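Local coordinates for protein probable ribosomal RNA small subunit methyltransferase (Thermus thermophilus, PDB 3DMH) that transfers a methyl group from S-adenosylmethionine to N2 of a guanosine in 16S ribosomal RNA, at residues L14-G19 and V56-L61; L11-L14 and G19-F22; Q358-A363 and V367-K372; P214-L219 and G245-P250. All blocks are in the same frame, centred on the assembly; numbering follows the deposited sequence.

Contact 1 (L14-G19 and V56-L61); sequences LPHPGG and VGWGSL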
loop_
_atom_site.group_PDB
_atom_site.type_symbol
_atom_site.label_atom_id
_atom_site.label_comp_id
_atom_site.label_asym_id
_atom_site.label_seq_id
_atom_site.Cartn_x
_atom_site.Cartn_y
_atom_site.Cartn_z
ATOM N N LEU A 14 -2.063 3.114 -22.059
ATOM C CA LEU A 14 -3.369 2.895 -22.684
ATOM C C LEU A 14 -3.942 4.203 -23.216
ATOM O O LEU A 14 -3.697 5.272 -22.643
ATOM C CB LEU A 14 -4.316 2.224 -21.694
ATOM C CG LEU A 14 -3.879 0.817 -21.264
ATOM C CD1 LEU A 14 -4.891 0.285 -20.294
ATOM C CD2 LEU A 14 -3.751 -0.131 -22.458
ATOM N N PRO A 15 -4.691 4.123 -24.323
ATOM C CA PRO A 15 -5.226 5.333 -24.955
ATOM C C PRO A 15 -6.456 5.916 -24.258
ATOM O O PRO A 15 -7.297 5.157 -23.735
ATOM C CB PRO A 15 -5.618 4.855 -26.356
ATOM C CG PRO A 15 -5.906 3.391 -26.184
ATOM C CD PRO A 15 -5.030 2.897 -25.082
ATOM N N HIS A 16 -6.553 7.245 -24.283
ATOM C CA HIS A 16 -7.807 7.976 -24.029
ATOM C C HIS A 16 -7.807 9.170 -24.981
ATOM O O HIS A 16 -6.751 9.511 -25.531
ATOM C CB HIS A 16 -7.921 8.459 -22.578
ATOM C CG HIS A 16 -6.756 9.263 -22.114
ATOM N ND1 HIS A 16 -6.680 10.636 -22.234
ATOM C CD2 HIS A 16 -5.623 8.877 -21.497
ATOM C CE1 HIS A 16 -5.529 11.051 -21.731
ATOM N NE2 HIS A 16 -4.868 10.002 -21.286
ATOM N N PRO A 17 -8.981 9.773 -25.232
ATOM C CA PRO A 17 -8.999 10.880 -26.185
ATOM C C PRO A 17 -7.971 11.954 -25.839
ATOM O O PRO A 17 -7.962 12.507 -24.731
ATOM C CB PRO A 17 -10.442 11.402 -26.098
ATOM C CG PRO A 17 -11.220 10.179 -25.696
ATOM C CD PRO A 17 -10.341 9.412 -24.771
ATOM N N GLY A 18 -7.087 12.217 -26.795
ATOM C CA GLY A 18 -6.081 13.244 -26.597
ATOM C C GLY A 18 -4.785 12.859 -25.953
ATOM O O GLY A 18 -3.893 13.701 -25.843
ATOM N N GLY A 19 -4.663 11.620 -25.461
ATOM C CA GLY A 19 -3.436 11.230 -24.779
ATOM C C GLY A 19 -3.331 9.754 -24.461
ATOM O O GLY A 19 -3.928 8.907 -25.138
ATOM N N VAL A 56 -3.214 5.628 -10.687
ATOM C CA VAL A 56 -2.600 5.885 -12.005
ATOM C C VAL A 56 -2.975 7.265 -12.584
ATOM O O VAL A 56 -2.455 7.677 -13.641
ATOM C CB VAL A 56 -2.876 4.745 -13.035
ATOM C CG1 VAL A 56 -2.292 3.412 -12.533
ATOM C CG2 VAL A 56 -4.352 4.632 -13.281
ATOM N N GLY A 57 -3.859 7.998 -11.895
ATOM C CA GLY A 57 -4.138 9.401 -12.261
ATOM C C GLY A 57 -5.310 9.674 -13.189
ATOM O O GLY A 57 -5.445 10.779 -13.717
ATOM N N TRP A 58 -6.145 8.657 -13.391
ATOM C CA TRP A 58 -7.317 8.807 -14.265
ATOM C C TRP A 58 -8.374 9.765 -13.730
ATOM O O TRP A 58 -8.917 10.571 -14.471
ATOM C CB TRP A 58 -7.915 7.433 -14.531
ATOM C CG TRP A 58 -9.097 7.398 -15.482
ATOM C CD1 TRP A 58 -10.329 6.882 -15.215
ATOM C CD2 TRP A 58 -9.136 7.842 -16.856
ATOM N NE1 TRP A 58 -11.143 6.987 -16.319
ATOM C CE2 TRP A 58 -10.442 7.567 -17.341
ATOM C CE3 TRP A 58 -8.206 8.448 -17.714
ATOM C CZ2 TRP A 58 -10.845 7.879 -18.641
ATOM C CZ3 TRP A 58 -8.609 8.762 -19.010
ATOM C CH2 TRP A 58 -9.923 8.475 -19.462
ATOM N N GLY A 59 -8.644 9.684 -12.430
ATOM C CA GLY A 59 -9.728 10.475 -11.831
ATOM C C GLY A 59 -9.596 11.984 -11.989
ATOM O O GLY A 59 -10.605 12.673 -12.230
ATOM N N SER A 60 -8.377 12.509 -11.868
ATOM C CA SER A 60 -8.178 13.948 -11.962
ATOM C C SER A 60 -7.553 14.339 -13.297
ATOM O O SER A 60 -7.246 15.503 -13.510
ATOM C CB SER A 60 -7.303 14.462 -10.807
ATOM O OG SER A 60 -6.049 13.796 -10.779
ATOM N N LEU A 61 -7.416 13.367 -14.211
ATOM C CA LEU A 61 -6.748 13.660 -15.501
ATOM C C LEU A 61 -7.376 14.807 -16.307
ATOM O O LEU A 61 -6.647 15.538 -16.986
ATOM C CB LEU A 61 -6.610 12.414 -16.368
ATOM C CG LEU A 61 -5.587 12.496 -17.513
ATOM C CD1 LEU A 61 -4.171 12.754 -17.000
ATOM C CD2 LEU A 61 -5.611 11.186 -18.273
#

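Contact 2 (L11-L14 and G19-F22); sequences LTPL and GRLF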
loop_
_atom_site.group_PDB
_atom_site.type_symbol
_atom_site.label_atom_id
_atom_site.label_comp_id
_atom_site.label_asym_id
_atom_site.label_seq_id
_atom_site.Cartn_x
_atom_site.Cartn_y
_atom_site.Cartn_z
ATOM N N LEU A 11 5.409 -1.151 -17.546
ATOM C CA LEU A 11 4.439 -0.042 -17.619
ATOM C C LEU A 11 3.893 -0.013 -19.034
ATOM O O LEU A 11 4.676 -0.006 -19.985
ATOM C CB LEU A 11 5.121 1.296 -17.307
ATOM C CG LEU A 11 6.009 1.369 -16.047
ATOM C CD1 LEU A 11 6.492 2.790 -15.847
ATOM C CD2 LEU A 11 5.305 0.893 -14.816
ATOM N N THR A 12 2.567 -0.021 -19.165
ATOM C CA THR A 12 1.911 -0.119 -20.473
ATOM C C THR A 12 1.015 1.106 -20.666
ATOM O O THR A 12 0.154 1.353 -19.830
ATOM C CB THR A 12 1.053 -1.361 -20.561
ATOM O OG1 THR A 12 1.886 -2.521 -20.455
ATOM C CG2 THR A 12 0.348 -1.383 -21.923
ATOM N N PRO A 13 1.204 1.869 -21.766
ATOM C CA PRO A 13 0.346 3.021 -22.025
ATOM C C PRO A 13 -0.973 2.636 -22.661
ATOM O O PRO A 13 -0.991 1.911 -23.667
ATOM C CB PRO A 13 1.182 3.876 -22.984
ATOM C CG PRO A 13 1.998 2.874 -23.768
ATOM C CD PRO A 13 2.250 1.707 -22.798
ATOM N N LEU A 14 -2.063 3.114 -22.059
ATOM C CA LEU A 14 -3.369 2.895 -22.684
ATOM C C LEU A 14 -3.942 4.203 -23.216
ATOM O O LEU A 14 -3.697 5.272 -22.643
ATOM C CB LEU A 14 -4.316 2.224 -21.694
ATOM C CG LEU A 14 -3.879 0.817 -21.264
ATOM C CD1 LEU A 14 -4.891 0.285 -20.294
ATOM C CD2 LEU A 14 -3.751 -0.131 -22.458
ATOM N N GLY A 19 -4.663 11.620 -25.461
ATOM C CA GLY A 19 -3.436 11.230 -24.779
ATOM C C GLY A 19 -3.331 9.754 -24.461
ATOM O O GLY A 19 -3.928 8.907 -25.138
ATOM N N ARG A 20 -2.551 9.486 -23.420
ATOM C CA ARG A 20 -2.283 8.129 -22.969
ATOM C C ARG A 20 -2.011 8.150 -21.480
ATOM O O ARG A 20 -1.688 9.182 -20.912
ATOM C CB ARG A 20 -1.097 7.535 -23.734
ATOM C CG ARG A 20 0.250 8.165 -23.353
ATOM C CD ARG A 20 1.407 7.673 -24.212
ATOM N NE ARG A 20 2.659 8.279 -23.700
ATOM C CZ ARG A 20 3.877 7.763 -23.883
ATOM N NH1 ARG A 20 4.066 6.631 -24.556
ATOM N NH2 ARG A 20 4.944 8.392 -23.347
ATOM N N LEU A 21 -2.164 6.991 -20.849
ATOM C CA LEU A 21 -1.921 6.877 -19.432
ATOM C C LEU A 21 -1.287 5.528 -19.174
ATOM O O LEU A 21 -1.792 4.510 -19.649
ATOM C CB LEU A 21 -3.260 6.975 -18.694
ATOM C CG LEU A 21 -3.194 7.190 -17.196
ATOM C CD1 LEU A 21 -2.707 8.611 -16.855
ATOM C CD2 LEU A 21 -4.566 6.934 -16.601
ATOM N N PHE A 22 -0.158 5.519 -18.465
ATOM C CA PHE A 22 0.490 4.250 -18.132
ATOM C C PHE A 22 -0.167 3.570 -16.953
ATOM O O PHE A 22 -0.488 4.210 -15.944
ATOM C CB PHE A 22 1.971 4.459 -17.804
ATOM C CG PHE A 22 2.821 4.758 -19.032
ATOM C CD1 PHE A 22 3.518 3.734 -19.659
ATOM C CD2 PHE A 22 2.920 6.062 -19.559
ATOM C CE1 PHE A 22 4.325 3.979 -20.753
ATOM C CE2 PHE A 22 3.715 6.306 -20.690
ATOM C CZ PHE A 22 4.422 5.253 -21.275
#

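Contact 3 (Q358-A363 and V367-K372); sequences QTLKVA and VLFAEK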
loop_
_atom_site.group_PDB
_atom_site.type_symbol
_atom_site.label_atom_id
_atom_site.label_comp_id
_atom_site.label_asym_id
_atom_site.label_seq_id
_atom_site.Cartn_x
_atom_site.Cartn_y
_atom_site.Cartn_z
ATOM N N GLN A 358 7.203 -27.763 0.632
ATOM C CA GLN A 358 6.719 -28.472 1.808
ATOM C C GLN A 358 5.672 -27.614 2.506
ATOM O O GLN A 358 5.670 -26.388 2.354
ATOM C CB GLN A 358 7.876 -28.783 2.760
ATOM C CG GLN A 358 9.001 -29.599 2.110
ATOM C CD GLN A 358 10.119 -29.924 3.071
ATOM O OE1 GLN A 358 9.880 -30.396 4.181
ATOM N NE2 GLN A 358 11.354 -29.681 2.646
ATOM N N THR A 359 4.774 -28.270 3.232
ATOM C CA THR A 359 3.771 -27.600 4.039
ATOM C C THR A 359 4.161 -27.776 5.492
ATOM O O THR A 359 4.076 -28.886 6.044
ATOM C CB THR A 359 2.358 -28.166 3.795
ATOM O OG1 THR A 359 2.065 -28.122 2.391
ATOM C CG2 THR A 359 1.311 -27.369 4.569
ATOM N N LEU A 360 4.612 -26.690 6.107
ATOM C CA LEU A 360 5.129 -26.758 7.476
ATOM C C LEU A 360 4.038 -26.621 8.528
ATOM O O LEU A 360 4.175 -27.125 9.641
ATOM C CB LEU A 360 6.205 -25.686 7.700
ATOM C CG LEU A 360 7.334 -25.588 6.665
ATOM C CD1 LEU A 360 8.319 -24.512 7.052
ATOM C CD2 LEU A 360 8.058 -26.928 6.504
ATOM N N LYS A 361 2.963 -25.921 8.173
ATOM C CA LYS A 361 1.831 -25.712 9.068
ATOM C C LYS A 361 0.570 -25.663 8.224
ATOM O O LYS A 361 0.584 -25.085 7.134
ATOM C CB LYS A 361 1.949 -24.373 9.810
ATOM C CG LYS A 361 3.212 -24.158 10.644
ATOM C CD LYS A 361 3.139 -24.870 11.984
ATOM C CE LYS A 361 4.465 -24.771 12.714
ATOM N NZ LYS A 361 4.392 -25.434 14.036
ATOM N N VAL A 362 -0.515 -26.265 8.715
ATOM C CA VAL A 362 -1.835 -25.952 8.170
ATOM C C VAL A 362 -2.946 -26.044 9.220
ATOM O O VAL A 362 -3.321 -27.130 9.692
ATOM C CB VAL A 362 -2.160 -26.700 6.837
ATOM C CG1 VAL A 362 -2.358 -28.191 7.054
ATOM C CG2 VAL A 362 -3.364 -26.037 6.112
ATOM N N ALA A 363 -3.433 -24.873 9.609
ATOM C CA ALA A 363 -4.579 -24.776 10.501
ATOM C C ALA A 363 -5.385 -23.544 10.103
ATOM O O ALA A 363 -6.044 -23.562 9.067
ATOM C CB ALA A 363 -4.138 -24.728 11.966
ATOM N N VAL A 367 1.578 -22.458 6.187
ATOM C CA VAL A 367 2.932 -22.005 5.926
ATOM C C VAL A 367 3.559 -22.972 4.941
ATOM O O VAL A 367 3.701 -24.181 5.215
ATOM C CB VAL A 367 3.783 -21.907 7.212
ATOM C CG1 VAL A 367 5.185 -21.411 6.882
ATOM C CG2 VAL A 367 3.111 -20.988 8.238
ATOM N N LEU A 368 3.899 -22.434 3.775
ATOM C CA LEU A 368 4.594 -23.197 2.753
ATOM C C LEU A 368 6.074 -22.848 2.758
ATOM O O LEU A 368 6.464 -21.737 3.143
ATOM C CB LEU A 368 3.978 -22.944 1.374
ATOM C CG LEU A 368 2.488 -23.300 1.237
ATOM C CD1 LEU A 368 1.992 -22.969 -0.159
ATOM C CD2 LEU A 368 2.200 -24.756 1.567
ATOM N N PHE A 369 6.881 -23.811 2.316
ATOM C CA PHE A 369 8.333 -23.696 2.336
ATOM C C PHE A 369 8.888 -24.213 1.023
ATOM O O PHE A 369 8.358 -25.165 0.445
ATOM C CB PHE A 369 8.884 -24.528 3.510
ATOM C CG PHE A 369 10.392 -24.696 3.509
ATOM C CD1 PHE A 369 11.209 -23.783 4.166
ATOM C CD2 PHE A 369 10.983 -25.794 2.877
ATOM C CE1 PHE A 369 12.605 -23.939 4.175
ATOM C CE2 PHE A 369 12.382 -25.969 2.884
ATOM C CZ PHE A 369 13.192 -25.038 3.535
ATOM N N ALA A 370 9.953 -23.576 0.548
ATOM C CA ALA A 370 10.691 -24.086 -0.602
ATOM C C ALA A 370 12.168 -23.757 -0.473
ATOM O O ALA A 370 12.553 -22.767 0.159
ATOM C CB ALA A 370 10.128 -23.523 -1.890
ATOM N N GLU A 371 12.996 -24.601 -1.082
ATOM C CA GLU A 371 14.434 -24.392 -1.092
ATOM C C GLU A 371 14.901 -24.189 -2.526
ATOM O O GLU A 371 14.506 -24.946 -3.422
ATOM C CB GLU A 371 15.164 -25.590 -0.463
ATOM C CG GLU A 371 16.675 -25.384 -0.339
ATOM C CD GLU A 371 17.407 -26.576 0.246
ATOM O OE1 GLU A 371 16.879 -27.205 1.189
ATOM O OE2 GLU A 371 18.521 -26.879 -0.238
ATOM N N LYS A 372 15.742 -23.178 -2.730
ATOM C CA LYS A 372 16.344 -22.918 -4.036
ATOM C C LYS A 372 17.355 -24.011 -4.375
ATOM O O LYS A 372 18.300 -24.245 -3.621
ATOM C CB LYS A 372 17.027 -21.549 -4.047
ATOM C CG LYS A 372 17.633 -21.136 -5.391
ATOM C CD LYS A 372 16.586 -20.682 -6.396
ATOM C CE LYS A 372 17.252 -20.164 -7.659
ATOM N NZ LYS A 372 16.274 -19.723 -8.692
#

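Contact 4 (P214-L219 and G245-P250); sequences PASLLL and GALTLP. With SAM (S-adenosylmethionine), chain D.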
loop_
_atom_site.group_PDB
_atom_site.type_symbol
_atom_site.label_atom_id
_atom_site.label_comp_id
_atom_site.label_asym_id
_atom_site.label_seq_id
_atom_site.Cartn_x
_atom_site.Cartn_y
_atom_site.Cartn_z
ATOM N N PRO A 214 -1.997 -13.148 13.268
ATOM C CA PRO A 214 -1.704 -14.541 13.634
ATOM C C PRO A 214 -0.955 -15.309 12.528
ATOM O O PRO A 214 -0.155 -16.192 12.835
ATOM C CB PRO A 214 -3.094 -15.135 13.882
ATOM C CG PRO A 214 -3.931 -13.928 14.319
ATOM C CD PRO A 214 -3.419 -12.805 13.461
ATOM N N ALA A 215 -1.183 -14.964 11.257
ATOM C CA ALA A 215 -0.480 -15.630 10.162
ATOM C C ALA A 215 1.024 -15.354 10.217
ATOM O O ALA A 215 1.847 -16.246 9.954
ATOM C CB ALA A 215 -1.054 -15.195 8.804
ATOM N N SER A 216 1.373 -14.104 10.526
ATOM C CA SER A 216 2.775 -13.701 10.658
ATOM C C SER A 216 3.450 -14.445 11.821
ATOM O O SER A 216 4.580 -14.933 11.684
ATOM C CB SER A 216 2.863 -12.188 10.858
ATOM O OG SER A 216 2.226 -11.491 9.800
ATOM N N LEU A 217 2.751 -14.543 12.955
ATOM C CA LEU A 217 3.243 -15.337 14.095
ATOM C C LEU A 217 3.484 -16.784 13.678
ATOM O O LEU A 217 4.500 -17.368 14.031
ATOM C CB LEU A 217 2.265 -15.294 15.278
ATOM C CG LEU A 217 2.109 -13.938 15.960
ATOM C CD1 LEU A 217 1.034 -14.010 17.033
ATOM C CD2 LEU A 217 3.444 -13.489 16.567
ATOM N N LEU A 218 2.554 -17.357 12.922
ATOM C CA LEU A 218 2.678 -18.749 12.469
ATOM C C LEU A 218 3.889 -18.975 11.560
ATOM O O LEU A 218 4.587 -19.990 11.679
ATOM C CB LEU A 218 1.406 -19.185 11.749
ATOM C CG LEU A 218 1.239 -20.692 11.553
ATOM C CD1 LEU A 218 1.067 -21.424 12.908
ATOM C CD2 LEU A 218 0.069 -20.978 10.608
ATOM N N LEU A 219 4.140 -18.025 10.658
ATOM C CA LEU A 219 5.309 -18.099 9.789
ATOM C C LEU A 219 6.580 -18.095 10.633
ATOM O O LEU A 219 7.457 -18.921 10.418
ATOM C CB LEU A 219 5.334 -16.922 8.794
ATOM C CG LEU A 219 6.451 -17.010 7.749
ATOM C CD1 LEU A 219 5.978 -16.350 6.445
ATOM C CD2 LEU A 219 7.784 -16.403 8.221
ATOM N N GLY A 245 6.413 -4.201 10.097
ATOM C CA GLY A 245 7.528 -5.012 10.559
ATOM C C GLY A 245 7.277 -6.224 11.430
ATOM O O GLY A 245 8.189 -6.653 12.135
ATOM N N ALA A 246 6.084 -6.821 11.338
ATOM C CA ALA A 246 5.793 -8.021 12.150
ATOM C C ALA A 246 6.811 -9.145 11.933
ATOM O O ALA A 246 7.179 -9.835 12.881
ATOM C CB ALA A 246 4.374 -8.524 11.908
ATOM N N LEU A 247 7.276 -9.323 10.694
ATOM C CA LEU A 247 8.359 -10.293 10.406
ATOM C C LEU A 247 9.743 -9.652 10.511
ATOM O O LEU A 247 10.701 -10.271 10.982
ATOM C CB LEU A 247 8.194 -10.920 9.016
ATOM C CG LEU A 247 6.843 -11.573 8.718
ATOM C CD1 LEU A 247 6.790 -12.127 7.299
ATOM C CD2 LEU A 247 6.512 -12.686 9.723
ATOM N N THR A 248 9.827 -8.406 10.048
ATOM C CA THR A 248 11.097 -7.687 9.938
ATOM C C THR A 248 11.796 -7.503 11.281
ATOM O O THR A 248 12.988 -7.763 11.398
ATOM C CB THR A 248 10.871 -6.285 9.338
ATOM O OG1 THR A 248 9.870 -6.346 8.294
ATOM C CG2 THR A 248 12.208 -5.686 8.849
ATOM N N LEU A 249 11.055 -7.036 12.278
ATOM C CA LEU A 249 11.675 -6.727 13.579
ATOM C C LEU A 249 12.219 -7.975 14.270
ATOM O O LEU A 249 13.395 -7.984 14.659
ATOM C CB LEU A 249 10.733 -5.919 14.497
ATOM C CG LEU A 249 10.888 -4.388 14.424
ATOM C CD1 LEU A 249 10.434 -3.814 13.084
ATOM C CD2 LEU A 249 10.127 -3.718 15.564
ATOM N N PRO A 250 11.387 -9.036 14.415
ATOM C CA PRO A 250 11.912 -10.272 15.020
ATOM C C PRO A 250 13.111 -10.839 14.269
ATOM O O PRO A 250 14.083 -11.230 14.901
ATOM C CB PRO A 250 10.723 -11.233 14.937
ATOM C CG PRO A 250 9.544 -10.345 14.979
ATOM C CD PRO A 250 9.947 -9.159 14.132
HETATM N N SAM D . 4.707 -8.436 6.513
HETATM C CA SAM D . 3.632 -7.671 7.234
HETATM C C SAM D . 3.028 -8.559 8.301
HETATM O O SAM D . 3.317 -9.762 8.236
HETATM O OXT SAM D . 2.263 -8.071 9.149
HETATM C CB SAM D . 2.520 -7.235 6.277
HETATM C CG SAM D . 1.796 -8.363 5.538
HETATM S SD SAM D . 0.421 -7.723 4.529
HETATM C CE SAM D . -0.619 -9.202 4.353
HETATM C "C5'" SAM D . 1.075 -7.584 2.840
HETATM C "C4'" SAM D . 1.945 -6.351 2.656
HETATM O "O4'" SAM D . 2.280 -6.339 1.271
HETATM C "C3'" SAM D . 1.262 -5.018 2.991
HETATM O "O3'" SAM D . 2.014 -4.263 3.932
HETATM C "C2'" SAM D . 1.153 -4.328 1.628
HETATM O "O2'" SAM D . 1.177 -2.914 1.659
HETATM C "C1'" SAM D . 2.349 -4.969 0.928
HETATM N N9 SAM D . 2.283 -4.802 -0.511
HETATM C C8 SAM D . 1.162 -4.735 -1.336
HETATM N N7 SAM D . 1.567 -4.604 -2.623
HETATM C C5 SAM D . 2.946 -4.569 -2.620
HETATM C C6 SAM D . 3.908 -4.409 -3.625
HETATM N N6 SAM D . 3.555 -4.226 -4.904
HETATM N N1 SAM D . 5.232 -4.426 -3.254
HETATM C C2 SAM D . 5.617 -4.580 -1.941
HETATM N N3 SAM D . 4.683 -4.684 -0.917
HETATM C C4 SAM D . 3.382 -4.690 -1.285
#

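Contact 1 (L14-G19 and V56-L61)
The imidazole of H16 is enclosed on both faces: L61 CD2 sits over one, and the backbone C of G19 lies 3.5 Å above the plane on the opposite one, displaced to the ring's border. W58 approaches the ring obliquely. The planes of its six-membered ring and of the imidazole are inclined at 59°, with centroids 5.4 Å apart. H16 is the first residue of the type II turn of a β-hairpin, and the 56-61 loop on which it rests follows strand 48-51. The N-terminal domain has the strand order of a class I methyltransferase, and this loop probably corresponds to the glycine-rich loop that binds the cofactor in such domains, although the contact lies away from the bound S-adenosylmethionine.

The chi1 of H16 (54°) tucks CG between the backbone N and carbonyl carbon, folding the ring back over its own turn while CB is presented to the indole, 3.6 Å from W58 CZ3. L61 reaches in across from H16, its CD2 only 3.3 Å from H16 NE2. An alanine here would keep CB near the indole but would probably open a gap between L61 and G19. No hydrogen bond crosses the contact, and the polar atoms of the ring look back to the hairpin. H16 NE2 makes a weak hydrogen bond to the carbonyl of R20, and H16 ND1 a second weak one, 3.4 Å long and bent to 142°, to P17 O.

Contact 2 (L11-L14 and G19-F22)
Strands 12-14 and 19-22 run antiparallel, their axes approaching to 4.3 Å, with L14 and L21 as a hydrogen-bonded pair and P13 and F22 as the adjoining non-hydrogen-bonded one. They form the β-hairpin near the N-terminus, a sheet of two strands. L14 N donates to L21 O at 2.8 Å in an almost straight bond (178°), and L21 N returns one to L14 O at 2.9 Å. Because P13 occupies a non-hydrogen-bonded site, its lack of an N-H costs the pairing nothing.

The face bearing P13 and F22 carries most of the side-chain contact. P13 CB stands over the middle of the phenyl ring in a CH-pi contact, 3.9 Å from the centroid of F22 and 13° off its normal. A chi1 of -73° sets F22 CG anti to its carbonyl carbon, which swings the ring across the neighbouring strand to P13 and brings F22 CD1 within 3.7 Å of L11 CB. On the far side of the hairpin from these residues, L14 and L21 direct their CB atoms to the other face. A84 of helix 76-84 also touches F22 and L11, joining the hairpin to the N-terminal domain. R20 extends from CG to NE along P13, and its guanidinium ends broadside to the rim of the phenyl ring: F22 CE2 lies 3.5 Å above the centre of the R20 guanidinium plane.

Contact 3 (Q358-A363 and V367-K372)
L360 and K361 both stand opposite V367, and their side chains reach the partner strand by different routes. L360 CG stands anti to the carbonyl carbon (chi1 -50°), and the extended chain beyond it reaches across to F369, putting CD1 3.6 Å from F369 CB and obliquely beside the phenyl ring. K361 CB lies alongside V367 CG2 at 3.9 Å, but the chain then bends at chi2 (-79°) and leads away, carrying NZ to a salt bridge with E225 of helix 214-227. Q358 and F369 point the same way; the amide NE2 comes 3.9 Å from F369 CE2, and Q358 OE1 is hydrogen-bonded to R226, which also makes a cation-pi contact with the phenyl ring. On the other face T359 OG1 meets L368 CD2 at 3.5 Å.

Replacing L360 by an alanine would probably open a gap beside F369 CB and loosen the hold on the ring's flank, since every L360 atom touching F369 lies beyond CB.

The backbone takes up the extra residue without losing pairing: L360 N donates to V367 O at 2.8 Å, while V367 N donates to K361 O at 3.0 Å. This is a classic β-bulge, set in the antiparallel hairpin of strands 358-362 and 366-371 that completes the 3-2-1-4-5-7-6 sheet of a class I, Rossmann-like methyltransferase domain.

Contact 4 (P214-L219 and G245-P250)
Van der Waals packing joins the two segments directly, and L247 is its centre. Its CD2 methyl lies against the first turns of helix 214-227, 3.6 Å from S216 O and 3.9 Å from S216 CB, and meets L219 CD2 at a looser 4.2 Å. A246 CB adds a methyl opposite S216 CB, 4.1 Å away.

No hydrogen bond runs between the segments; the polar link passes through the cofactor. With OG anti to its carbonyl carbon (chi1 -56°), S216 directs the hydroxyl to the carboxylate of S-adenosylmethionine and donates a short bond, 2.6 Å from OG to SAM O. N305 is hydrogen-bonded to the same S216 OG, so this hydroxyl bridges the cofactor carboxylate and a residue that also lines the guanosine pocket.

The carboxylate also meets A246 by van der Waals approach, CB lying 3.5 Å from SAM OXT.

Segment 245-250 runs from the glycine-rich loop after strand 236-240, as in class I methyltransferases, into the helix that carries L249, which packs on helix 265-277 and strand 196-202. Across the contact, L219 of helix 214-227 rests on F337 and V339 of strand 334-340.

Contacts 1 and 2 are surface contacts sharing L14, G19 and the N-terminal hairpin: contact 2 pairs its strands, and contact 1 sets its turn on the first domain, with L21 touching V56 and W58. Contact 3 is partly buried and contact 4 fully so; both belong to the cofactor-binding domain, where V367 packs on L218 and L219 of helix 214-227. The two hairpins differ in pairing, regular in contact 2 and bulged in contact 3. Backbone hydrogen bonds hold both, whereas contacts 1 and 4 have none across them. Contact 1 relies on aromatic and methyl packing, and contact 4 adds a bound ligand. Centres of contacts 1 and 3 are about 43 Å apart.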